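PDB 3QFF: N5-carboxyaminoimidazole ribonucleotide synthetase from Bacillus anthracis, which probably catalyses the ATP-dependent carboxylation of 5-aminoimidazole ribonucleotide with bicarbonate to N5-carboxyaminoimidazole ribonucleotide in purine biosynthesis. Local coordinates for residues T129-Q134 against I143-Y148; S150-T155 against A183-E188; Y340-G345 against H357-N362. One frame throughout, in Å; residues are numbered along the deposited sequence.

How the interactions relate
Interactions 1 and 2 are built on one antiparallel sheet within the ATP-grasp range, their centres about 9 Å apart. Strand 130-133 of the first lies next to strand 185-189 of the second, joined by bonds such as Val133 N to Cys185 O, 2.8 Å. Interaction 2 also contacts bound ADP directly, through Lys153 and Glu188. Interaction 3 belongs to the C-terminal domain, on the opposite side of the chain's centre: its nearest atoms are about 23 Å from interaction 2, and its centre is about 41 Å from that of interaction 1. There it faces the second subunit.

Interaction 1: residues T129-Q134 against I143-Y148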
loop_
_atom_site.group_PDB
_atom_site.type_symbol
_atom_site.label_atom_id
_atom_site.label_comp_id
_atom_site.label_asym_id
_atom_site.label_seq_id
_atom_site.Cartn_x
_atom_site.Cartn_y
_atom_site.Cartn_z
ATOM N N THR A 129 8.255 26.218 -29.354
ATOM C CA THR A 129 9.417 26.650 -30.098
ATOM C C THR A 129 10.388 27.322 -29.117
ATOM O O THR A 129 9.973 27.994 -28.167
ATOM C CB THR A 129 9.004 27.511 -31.310
ATOM O OG1 THR A 129 7.922 28.356 -30.938
ATOM C CG2 THR A 129 8.481 26.629 -32.432
ATOM N N TYR A 130 11.675 27.050 -29.286
ATOM C CA TYR A 130 12.655 27.398 -28.264
ATOM C C TYR A 130 14.003 27.724 -28.891
ATOM O O TYR A 130 14.297 27.283 -30.008
ATOM C CB TYR A 130 12.800 26.247 -27.250
ATOM C CG TYR A 130 13.354 24.963 -27.859
ATOM C CD1 TYR A 130 12.541 24.112 -28.605
ATOM C CD2 TYR A 130 14.702 24.612 -27.703
ATOM C CE1 TYR A 130 13.048 22.936 -29.178
ATOM C CE2 TYR A 130 15.213 23.443 -28.274
ATOM C CZ TYR A 130 14.383 22.615 -29.007
ATOM O OH TYR A 130 14.890 21.464 -29.581
ATOM N N ARG A 131 14.805 28.504 -28.160
ATOM C CA ARG A 131 16.170 28.856 -28.561
ATOM C C ARG A 131 17.123 28.768 -27.381
ATOM O O ARG A 131 16.813 29.230 -26.273
ATOM C CB ARG A 131 16.242 30.288 -29.116
ATOM C CG ARG A 131 15.431 30.562 -30.367
ATOM C CD ARG A 131 15.947 29.826 -31.594
ATOM N NE ARG A 131 15.178 30.203 -32.779
ATOM C CZ ARG A 131 14.124 29.545 -33.255
ATOM N NH1 ARG A 131 13.685 28.434 -32.666
ATOM N NH2 ARG A 131 13.513 30.004 -34.339
ATOM N N LEU A 132 18.301 28.200 -27.630
ATOM C CA LEU A 132 19.358 28.168 -26.622
ATOM C C LEU A 132 19.895 29.583 -26.406
ATOM O O LEU A 132 20.118 30.310 -27.375
ATOM C CB LEU A 132 20.492 27.242 -27.070
ATOM C CG LEU A 132 21.652 27.053 -26.104
ATOM C CD1 LEU A 132 21.196 26.263 -24.866
ATOM C CD2 LEU A 132 22.848 26.385 -26.815
ATOM N N VAL A 133 20.092 29.964 -25.142
ATOM C CA VAL A 133 20.648 31.276 -24.805
ATOM C C VAL A 133 21.877 31.114 -23.908
ATOM O O VAL A 133 21.774 30.741 -22.724
ATOM C CB VAL A 133 19.591 32.221 -24.155
ATOM C CG1 VAL A 133 20.237 33.526 -23.649
ATOM C CG2 VAL A 133 18.478 32.533 -25.152
ATOM N N GLN A 134 23.041 31.364 -24.495
ATOM C CA GLN A 134 24.309 31.222 -23.783
ATOM C C GLN A 134 24.972 32.586 -23.516
ATOM O O GLN A 134 25.900 32.685 -22.720
ATOM C CB GLN A 134 25.258 30.283 -24.552
ATOM C CG GLN A 134 24.799 28.822 -24.571
ATOM C CD GLN A 134 25.804 27.870 -25.237
ATOM O OE1 GLN A 134 26.342 28.162 -26.303
ATOM N NE2 GLN A 134 26.041 26.714 -24.605
ATOM N N ILE A 143 14.665 36.762 -28.457
ATOM C CA ILE A 143 13.536 37.701 -28.324
ATOM C C ILE A 143 13.016 38.150 -29.698
ATOM O O ILE A 143 11.804 38.174 -29.934
ATOM C CB ILE A 143 13.911 38.940 -27.482
ATOM C CG1 ILE A 143 14.248 38.531 -26.044
ATOM C CG2 ILE A 143 12.768 39.961 -27.491
ATOM C CD1 ILE A 143 15.091 39.543 -25.293
ATOM N N ALA A 144 13.936 38.491 -30.599
ATOM C CA ALA A 144 13.575 38.923 -31.947
ATOM C C ALA A 144 12.806 37.845 -32.712
ATOM O O ALA A 144 11.756 38.133 -33.297
ATOM C CB ALA A 144 14.818 39.358 -32.728
ATOM N N GLU A 145 13.327 36.616 -32.695
ATOM C CA GLU A 145 12.739 35.484 -33.431
ATOM C C GLU A 145 11.394 35.029 -32.861
ATOM O O GLU A 145 10.457 34.761 -33.619
ATOM C CB GLU A 145 13.688 34.278 -33.446
ATOM C CG GLU A 145 14.894 34.372 -34.376
ATOM C CD GLU A 145 15.933 33.295 -34.071
ATOM O OE1 GLU A 145 16.522 33.326 -32.961
ATOM O OE2 GLU A 145 16.157 32.412 -34.933
ATOM N N LEU A 146 11.310 34.932 -31.534
ATOM C CA LEU A 146 10.143 34.335 -30.874
ATOM C C LEU A 146 9.084 35.348 -30.446
ATOM O O LEU A 146 7.920 34.981 -30.256
ATOM C CB LEU A 146 10.559 33.474 -29.669
ATOM C CG LEU A 146 11.533 32.302 -29.837
ATOM C CD1 LEU A 146 11.547 31.457 -28.566
ATOM C CD2 LEU A 146 11.198 31.437 -31.050
ATOM N N SER A 147 9.500 36.603 -30.282
ATOM C CA SER A 147 8.622 37.708 -29.879
ATOM C C SER A 147 8.002 37.498 -28.491
ATOM O O SER A 147 8.385 36.573 -27.761
ATOM C CB SER A 147 7.547 37.975 -30.946
ATOM O OG SER A 147 6.849 39.181 -30.676
ATOM N N TYR A 148 7.063 38.372 -28.129
ATOM C CA TYR A 148 6.372 38.299 -26.844
ATOM C C TYR A 148 4.986 37.660 -26.997
ATOM O O TYR A 148 4.357 37.788 -28.059
ATOM C CB TYR A 148 6.240 39.695 -26.227
ATOM C CG TYR A 148 7.563 40.392 -25.984
ATOM C CD1 TYR A 148 8.344 40.086 -24.868
ATOM C CD2 TYR A 148 8.030 41.362 -26.872
ATOM C CE1 TYR A 148 9.564 40.724 -24.644
ATOM C CE2 TYR A 148 9.246 42.008 -26.657
ATOM C CZ TYR A 148 10.003 41.683 -25.543
ATOM O OH TYR A 148 11.199 42.319 -25.334
#
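The NE of Arg131 faces both oxygens of the Glu145 carboxylate, 3.2 Å from OE2 and 3.4 Å from OE1, a salt bridge whose two hydrogen bonds are weak. The N-H points more directly at OE2 (162°). The carboxylate comes in at the edge of the guanidinium, but its plane is turned 70° from that group, so the two do not pair flat side by side. Arg131 bends at chi2 (-67°), which folds the guanidinium back over its own strand; NH1 then reaches Tyr130 O at 3.0 Å, and this bond to its own strand, with the salt bridge, fixes the rotation of the group. Leu146 covers one guanidinium face, with CD2 centred over it and 4.1 Å from Arg131 CZ. The other branch, CD1, rests on the backbone, 3.8 Å from Thr129 O. Leu146 also packs on Leu187 of strand 185-189, so this one buried side chain links the apolar layer under the helix to the charged pair nearer the surface. Helix 136-146 is thereby laid against edge strand 130-133 before the chain enters strand 150-154, which runs parallel to it with strand 185-189 between: a split beta-alpha-beta crossover within the ATP-grasp domain.

Interaction 2: residues S150-T155 against A183-E188; sequences SVLKTT and AECILE. With ADP (adenosine-5'-diphosphate), chain C.
Strands 150-154 and 185-188 run antiparallel, with 157° between their directions, and Val151-Glu188 and Lys153-Ile186 form the hydrogen-bonded pairs, each closed by two backbone bonds. Val151, Lys153, Ile186 and Glu188 turn their side chains to one face of the sheet, and Leu152 and Leu187 theirs to the other. On the first face Lys153 NZ is the focus. It is 2.8 Å from ADP O2A on the alpha phosphate and 3.0 Å from ADP N7 on the adenine, while both carboxylate oxygens of Glu188, OE1 at 3.0 Å being the nearer, complete a salt bridge with weak individual bonds. The lysine's chi1 lies off a staggered position at -33°, but beyond CG the chain is extended, carrying the ammonium across the Glu188 side chain at about a right angle. Glu188 uses OE2 a second time, accepting a bond from ADP N6 at 3.3 Å, while its OE1 also pairs with Lys117. The carboxylate thus probably stabilises the lysine charge and reads the adenine amino group at once. Val151 CG2 adds an apolar touch 4.1 Å from ADP C5. The opposite face is apolar: Leu152 CD1 sits 3.6 Å from Cys185 CB, Leu187 packs alongside Leu152, and helix 173-182 covers Leu152 and Cys185. At the far end Thr155 OG1 donates a 2.6 Å bond to the anti lone pair of Glu184 OE2, and Thr155 N binds Glu184 O, so backbone and side chain clasp the same residue. Glu184 OE1, in turn, binds Gln134. With Arg113, Val191 and Glu196 also bonded to ADP, this strand pair forms one wall of the nucleotide pocket that characterises ATP-grasp enzymes.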
loop_
_atom_site.group_PDB
_atom_site.type_symbol
_atom_site.label_atom_id
_atom_site.label_comp_id
_atom_site.label_asym_id
_atom_site.label_seq_id
_atom_site.Cartn_x
_atom_site.Cartn_y
_atom_site.Cartn_z
ATOM N N SER A 150 7.057 35.280 -23.861
ATOM C CA SER A 150 8.051 34.208 -23.831
ATOM C C SER A 150 8.496 33.924 -22.409
ATOM O O SER A 150 8.184 34.682 -21.486
ATOM C CB SER A 150 9.269 34.572 -24.683
ATOM O OG SER A 150 8.968 34.493 -26.065
ATOM N N VAL A 151 9.224 32.826 -22.238
ATOM C CA VAL A 151 9.747 32.442 -20.940
ATOM C C VAL A 151 11.228 32.066 -21.055
ATOM O O VAL A 151 11.605 31.218 -21.873
ATOM C CB VAL A 151 8.958 31.258 -20.337
ATOM C CG1 VAL A 151 9.376 31.018 -18.906
ATOM C CG2 VAL A 151 7.449 31.515 -20.418
ATOM N N LEU A 152 12.056 32.713 -20.239
ATOM C CA LEU A 152 13.463 32.373 -20.139
ATOM C C LEU A 152 13.670 31.496 -18.921
ATOM O O LEU A 152 13.372 31.912 -17.812
ATOM C CB LEU A 152 14.320 33.636 -20.023
ATOM C CG LEU A 152 15.834 33.446 -20.147
ATOM C CD1 LEU A 152 16.205 33.032 -21.562
ATOM C CD2 LEU A 152 16.535 34.740 -19.764
ATOM N N LYS A 153 14.169 30.284 -19.132
ATOM C CA LYS A 153 14.443 29.362 -18.031
ATOM C C LYS A 153 15.899 28.918 -18.093
ATOM O O LYS A 153 16.466 28.834 -19.180
ATOM C CB LYS A 153 13.538 28.124 -18.107
ATOM C CG LYS A 153 12.149 28.364 -18.673
ATOM C CD LYS A 153 11.270 27.121 -18.513
ATOM C CE LYS A 153 10.070 27.200 -19.444
ATOM N NZ LYS A 153 9.463 25.861 -19.709
ATOM N N THR A 154 16.501 28.640 -16.936
ATOM C CA THR A 154 17.849 28.070 -16.904
ATOM C C THR A 154 17.791 26.628 -17.408
ATOM O O THR A 154 16.810 25.929 -17.166
ATOM C CB THR A 154 18.467 28.076 -15.489
ATOM O OG1 THR A 154 17.661 27.281 -14.608
ATOM C CG2 THR A 154 18.580 29.493 -14.942
ATOM N N THR A 155 18.835 26.186 -18.104
ATOM C CA THR A 155 18.855 24.832 -18.667
ATOM C C THR A 155 19.029 23.751 -17.601
ATOM O O THR A 155 18.579 22.625 -17.782
ATOM C CB THR A 155 19.952 24.655 -19.744
ATOM O OG1 THR A 155 21.216 25.075 -19.221
ATOM C CG2 THR A 155 19.625 25.457 -21.002
ATOM N N ALA A 183 23.458 32.258 -15.753
ATOM C CA ALA A 183 23.312 30.865 -16.182
ATOM C C ALA A 183 22.976 30.699 -17.654
ATOM O O ALA A 183 22.439 31.608 -18.297
ATOM C CB ALA A 183 22.258 30.160 -15.328
ATOM N N GLU A 184 23.311 29.524 -18.177
ATOM C CA GLU A 184 22.854 29.087 -19.483
ATOM C C GLU A 184 21.348 28.870 -19.422
ATOM O O GLU A 184 20.836 28.235 -18.489
ATOM C CB GLU A 184 23.541 27.784 -19.885
ATOM C CG GLU A 184 23.098 27.265 -21.252
ATOM C CD GLU A 184 23.652 25.890 -21.573
ATOM O OE1 GLU A 184 24.580 25.808 -22.411
ATOM O OE2 GLU A 184 23.158 24.895 -20.987
ATOM N N CYS A 185 20.665 29.390 -20.431
ATOM C CA CYS A 185 19.215 29.395 -20.494
ATOM C C CYS A 185 18.633 28.890 -21.813
ATOM O O CYS A 185 19.338 28.639 -22.800
ATOM C CB CYS A 185 18.703 30.813 -20.222
ATOM S SG CYS A 185 19.004 31.374 -18.531
ATOM N N ILE A 186 17.317 28.740 -21.796
ATOM C CA ILE A 186 16.537 28.499 -22.976
ATOM C C ILE A 186 15.404 29.529 -22.959
ATOM O O ILE A 186 14.868 29.840 -21.900
ATOM C CB ILE A 186 15.997 27.028 -22.976
ATOM C CG1 ILE A 186 15.382 26.651 -24.312
ATOM C CG2 ILE A 186 14.999 26.766 -21.826
ATOM C CD1 ILE A 186 14.798 25.232 -24.291
ATOM N N LEU A 187 15.067 30.073 -24.120
ATOM C CA LEU A 187 13.868 30.890 -24.248
ATOM C C LEU A 187 12.825 30.122 -25.044
ATOM O O LEU A 187 13.118 29.627 -26.132
ATOM C CB LEU A 187 14.165 32.225 -24.932
ATOM C CG LEU A 187 13.013 33.252 -24.944
ATOM C CD1 LEU A 187 13.012 34.049 -23.662
ATOM C CD2 LEU A 187 13.115 34.193 -26.138
ATOM N N GLU A 188 11.612 30.038 -24.496
ATOM C CA GLU A 188 10.503 29.328 -25.134
ATOM C C GLU A 188 9.350 30.264 -25.469
ATOM O O GLU A 188 9.037 31.164 -24.683
ATOM C CB GLU A 188 9.952 28.255 -24.203
ATOM C CG GLU A 188 10.929 27.178 -23.774
ATOM C CD GLU A 188 10.279 26.170 -22.840
ATOM O OE1 GLU A 188 11.016 25.405 -22.188
ATOM O OE2 GLU A 188 9.027 26.157 -22.741
HETATM P PB ADP C . 9.810 23.835 -13.432
HETATM O O1B ADP C . 10.311 24.810 -12.392
HETATM O O2B ADP C . 10.894 22.912 -13.946
HETATM O O3B ADP C . 8.530 23.141 -13.032
HETATM P PA ADP C . 8.431 24.459 -15.925
HETATM O O1A ADP C . 7.569 23.256 -15.603
HETATM O O2A ADP C . 9.204 24.514 -17.223
HETATM O O3A ADP C . 9.449 24.780 -14.703
HETATM O "O5'" ADP C . 7.480 25.754 -15.924
HETATM C "C5'" ADP C . 6.848 26.173 -14.716
HETATM C "C4'" ADP C . 5.468 26.728 -15.036
HETATM O "O4'" ADP C . 5.599 27.822 -15.945
HETATM C "C3'" ADP C . 4.584 25.696 -15.719
HETATM O "O3'" ADP C . 3.737 25.036 -14.774
HETATM C "C2'" ADP C . 3.791 26.497 -16.733
HETATM O "O2'" ADP C . 2.529 26.873 -16.176
HETATM C "C1'" ADP C . 4.612 27.753 -16.980
HETATM N N9 ADP C . 5.272 27.679 -18.314
HETATM C C8 ADP C . 6.503 27.184 -18.563
HETATM N N7 ADP C . 6.809 27.264 -19.882
HETATM C C5 ADP C . 5.760 27.825 -20.507
HETATM C C6 ADP C . 5.424 28.198 -21.905
HETATM N N6 ADP C . 6.297 27.982 -22.921
HETATM N N1 ADP C . 4.210 28.762 -22.126
HETATM C C2 ADP C . 3.329 28.982 -21.132
HETATM N N3 ADP C . 3.571 28.668 -19.847
HETATM C C4 ADP C . 4.748 28.100 -19.473
#

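Interaction 3: residues Y340-G345 against H357-N362; sequences YLHLYG and HVNILN
His342 and His357 lie almost parallel, their planes 9° apart, yet slid so far that the rings barely overlap at a centroid separation of 4.4 Å. Over one face of His357 lies the CB of His342, 3.7 Å from the ring centroid, a CH-pi contact. The His357 CG sits between backbone N and carbonyl carbon (chi1 65°), which places the ring; its rotation at chi2 turns ND1 toward Tyr344, just past the end of strand 339-343. There Tyr344 OH meets ND1 at 2.7 Å in a hydrogen bond. The tyrosine approaches the edge of the imidazole, rim to rim, with the planes 48° apart. At the other end of the strand pair, Tyr340 crosses Leu361 at about a right angle, its CE1 3.9 Å from Leu361 CD2, and its hydroxyl goes on to Glu291 and Glu309 N of the second subunit. The backbones form an antiparallel hairpin, His342 N binding His357 O at 2.8 Å and Asn359 N binding Tyr340 O at 2.9 Å. Strand 339-343 is the outermost of its sheet within the chain; the second subunit bonds to the backbone of Leu343 and packs on Leu341 and Leu343.

His342, Tyr344 and His357 form an aromatic cluster that polar partners fix from outside. Asp288 OD2 accepts bonds from both His342 NE2 and Asn359 ND2, while Asn359 ND2 also binds His284 O. The ring of His284 stacks on His357. The chemistry therefore implies a hairpin whose buried imidazoles are orientated by hydrogen bonds at their edges, with the CH-pi contact of His342 CB and the stack of His284 packing the His357 ring.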
loop_
_atom_site.group_PDB
_atom_site.type_symbol
_atom_site.label_atom_id
_atom_site.label_comp_id
_atom_site.label_asym_id
_atom_site.label_seq_id
_atom_site.Cartn_x
_atom_site.Cartn_y
_atom_site.Cartn_z
ATOM N N TYR A 340 -7.542 9.993 1.827
ATOM C CA TYR A 340 -6.504 9.013 2.155
ATOM C C TYR A 340 -5.162 9.709 2.335
ATOM O O TYR A 340 -4.522 10.161 1.365
ATOM C CB TYR A 340 -6.491 7.877 1.113
ATOM C CG TYR A 340 -7.839 7.196 1.097
ATOM C CD1 TYR A 340 -8.866 7.661 0.270
ATOM C CD2 TYR A 340 -8.122 6.154 1.988
ATOM C CE1 TYR A 340 -10.135 7.079 0.286
ATOM C CE2 TYR A 340 -9.391 5.554 2.004
ATOM C CZ TYR A 340 -10.388 6.024 1.159
ATOM O OH TYR A 340 -11.643 5.456 1.186
ATOM N N LEU A 341 -4.765 9.801 3.602
ATOM C CA LEU A 341 -3.631 10.614 4.006
ATOM C C LEU A 341 -2.311 9.874 3.861
ATOM O O LEU A 341 -2.186 8.724 4.283
ATOM C CB LEU A 341 -3.831 11.090 5.455
ATOM C CG LEU A 341 -2.827 12.030 6.124
ATOM C CD1 LEU A 341 -2.661 13.349 5.340
ATOM C CD2 LEU A 341 -3.257 12.309 7.566
ATOM N N HIS A 342 -1.337 10.535 3.246
ATOM C CA HIS A 342 0.042 10.067 3.248
ATOM C C HIS A 342 0.937 11.122 3.872
ATOM O O HIS A 342 0.904 12.286 3.477
ATOM C CB HIS A 342 0.484 9.707 1.828
ATOM C CG HIS A 342 -0.395 8.673 1.198
ATOM N ND1 HIS A 342 -0.048 7.341 1.125
ATOM C CD2 HIS A 342 -1.646 8.763 0.694
ATOM C CE1 HIS A 342 -1.034 6.663 0.561
ATOM N NE2 HIS A 342 -2.023 7.501 0.310
ATOM N N LEU A 343 1.704 10.725 4.873
ATOM C CA LEU A 343 2.656 11.651 5.471
ATOM C C LEU A 343 4.045 11.027 5.459
ATOM O O LEU A 343 4.199 9.837 5.709
ATOM C CB LEU A 343 2.210 12.088 6.874
ATOM C CG LEU A 343 0.885 12.864 6.949
ATOM C CD1 LEU A 343 0.456 13.087 8.402
ATOM C CD2 LEU A 343 0.971 14.211 6.236
ATOM N N TYR A 344 5.047 11.841 5.153
ATOM C CA TYR A 344 6.352 11.326 4.762
ATOM C C TYR A 344 7.353 11.133 5.914
ATOM O O TYR A 344 8.420 10.557 5.719
ATOM C CB TYR A 344 6.956 12.235 3.675
ATOM C CG TYR A 344 6.067 12.499 2.459
ATOM C CD1 TYR A 344 6.160 13.711 1.758
ATOM C CD2 TYR A 344 5.168 11.534 1.988
ATOM C CE1 TYR A 344 5.380 13.965 0.620
ATOM C CE2 TYR A 344 4.369 11.780 0.851
ATOM C CZ TYR A 344 4.493 12.997 0.175
ATOM O OH TYR A 344 3.726 13.241 -0.925
ATOM N N GLY A 345 7.012 11.605 7.109
ATOM C CA GLY A 345 7.897 11.448 8.271
ATOM C C GLY A 345 9.054 12.435 8.315
ATOM O O GLY A 345 10.106 12.142 8.884
ATOM N N HIS A 357 0.723 14.099 1.160
ATOM C CA HIS A 357 -0.374 14.364 0.232
ATOM C C HIS A 357 -1.639 13.655 0.718
ATOM O O HIS A 357 -1.570 12.700 1.506
ATOM C CB HIS A 357 -0.014 13.930 -1.206
ATOM C CG HIS A 357 0.179 12.452 -1.366
ATOM N ND1 HIS A 357 1.399 11.838 -1.174
ATOM C CD2 HIS A 357 -0.684 11.474 -1.731
ATOM C CE1 HIS A 357 1.273 10.541 -1.398
ATOM N NE2 HIS A 357 0.021 10.294 -1.736
ATOM N N VAL A 358 -2.789 14.122 0.258
ATOM C CA VAL A 358 -4.027 13.420 0.526
ATOM C C VAL A 358 -4.718 13.115 -0.801
ATOM O O VAL A 358 -4.835 13.993 -1.666
ATOM C CB VAL A 358 -4.944 14.199 1.533
ATOM C CG1 VAL A 358 -5.283 15.588 1.013
ATOM C CG2 VAL A 358 -6.218 13.412 1.854
ATOM N N ASN A 359 -5.137 11.857 -0.963
ATOM C CA ASN A 359 -5.922 11.431 -2.105
ATOM C C ASN A 359 -7.398 11.388 -1.751
ATOM O O ASN A 359 -7.829 10.573 -0.913
ATOM C CB ASN A 359 -5.445 10.054 -2.583
ATOM C CG ASN A 359 -4.118 10.128 -3.313
ATOM O OD1 ASN A 359 -3.804 11.147 -3.943
ATOM N ND2 ASN A 359 -3.330 9.071 -3.225
ATOM N N ILE A 360 -8.164 12.269 -2.383
ATOM C CA ILE A 360 -9.587 12.363 -2.132
ATOM C C ILE A 360 -10.321 11.598 -3.220
ATOM O O ILE A 360 -10.374 12.043 -4.376
ATOM C CB ILE A 360 -10.072 13.838 -2.123
ATOM C CG1 ILE A 360 -9.233 14.687 -1.169
ATOM C CG2 ILE A 360 -11.570 13.916 -1.758
ATOM C CD1 ILE A 360 -9.473 16.204 -1.328
ATOM N N LEU A 361 -10.889 10.458 -2.839
ATOM C CA LEU A 361 -11.588 9.571 -3.756
ATOM C C LEU A 361 -13.085 9.855 -3.748
ATOM O O LEU A 361 -13.685 10.023 -2.683
ATOM C CB LEU A 361 -11.326 8.110 -3.366
ATOM C CG LEU A 361 -10.291 7.267 -4.128
ATOM C CD1 LEU A 361 -8.919 7.910 -4.198
ATOM C CD2 LEU A 361 -10.195 5.901 -3.475
ATOM N N ASN A 362 -13.683 9.926 -4.935
ATOM C CA ASN A 362 -15.120 10.171 -5.076
ATOM C C ASN A 362 -15.583 9.768 -6.461
ATOM O O ASN A 362 -14.824 9.899 -7.433
ATOM C CB ASN A 362 -15.462 11.650 -4.806
ATOM C CG ASN A 362 -16.929 11.853 -4.428
ATOM O OD1 ASN A 362 -17.808 11.894 -5.284
ATOM N ND2 ASN A 362 -17.190 11.958 -3.136
#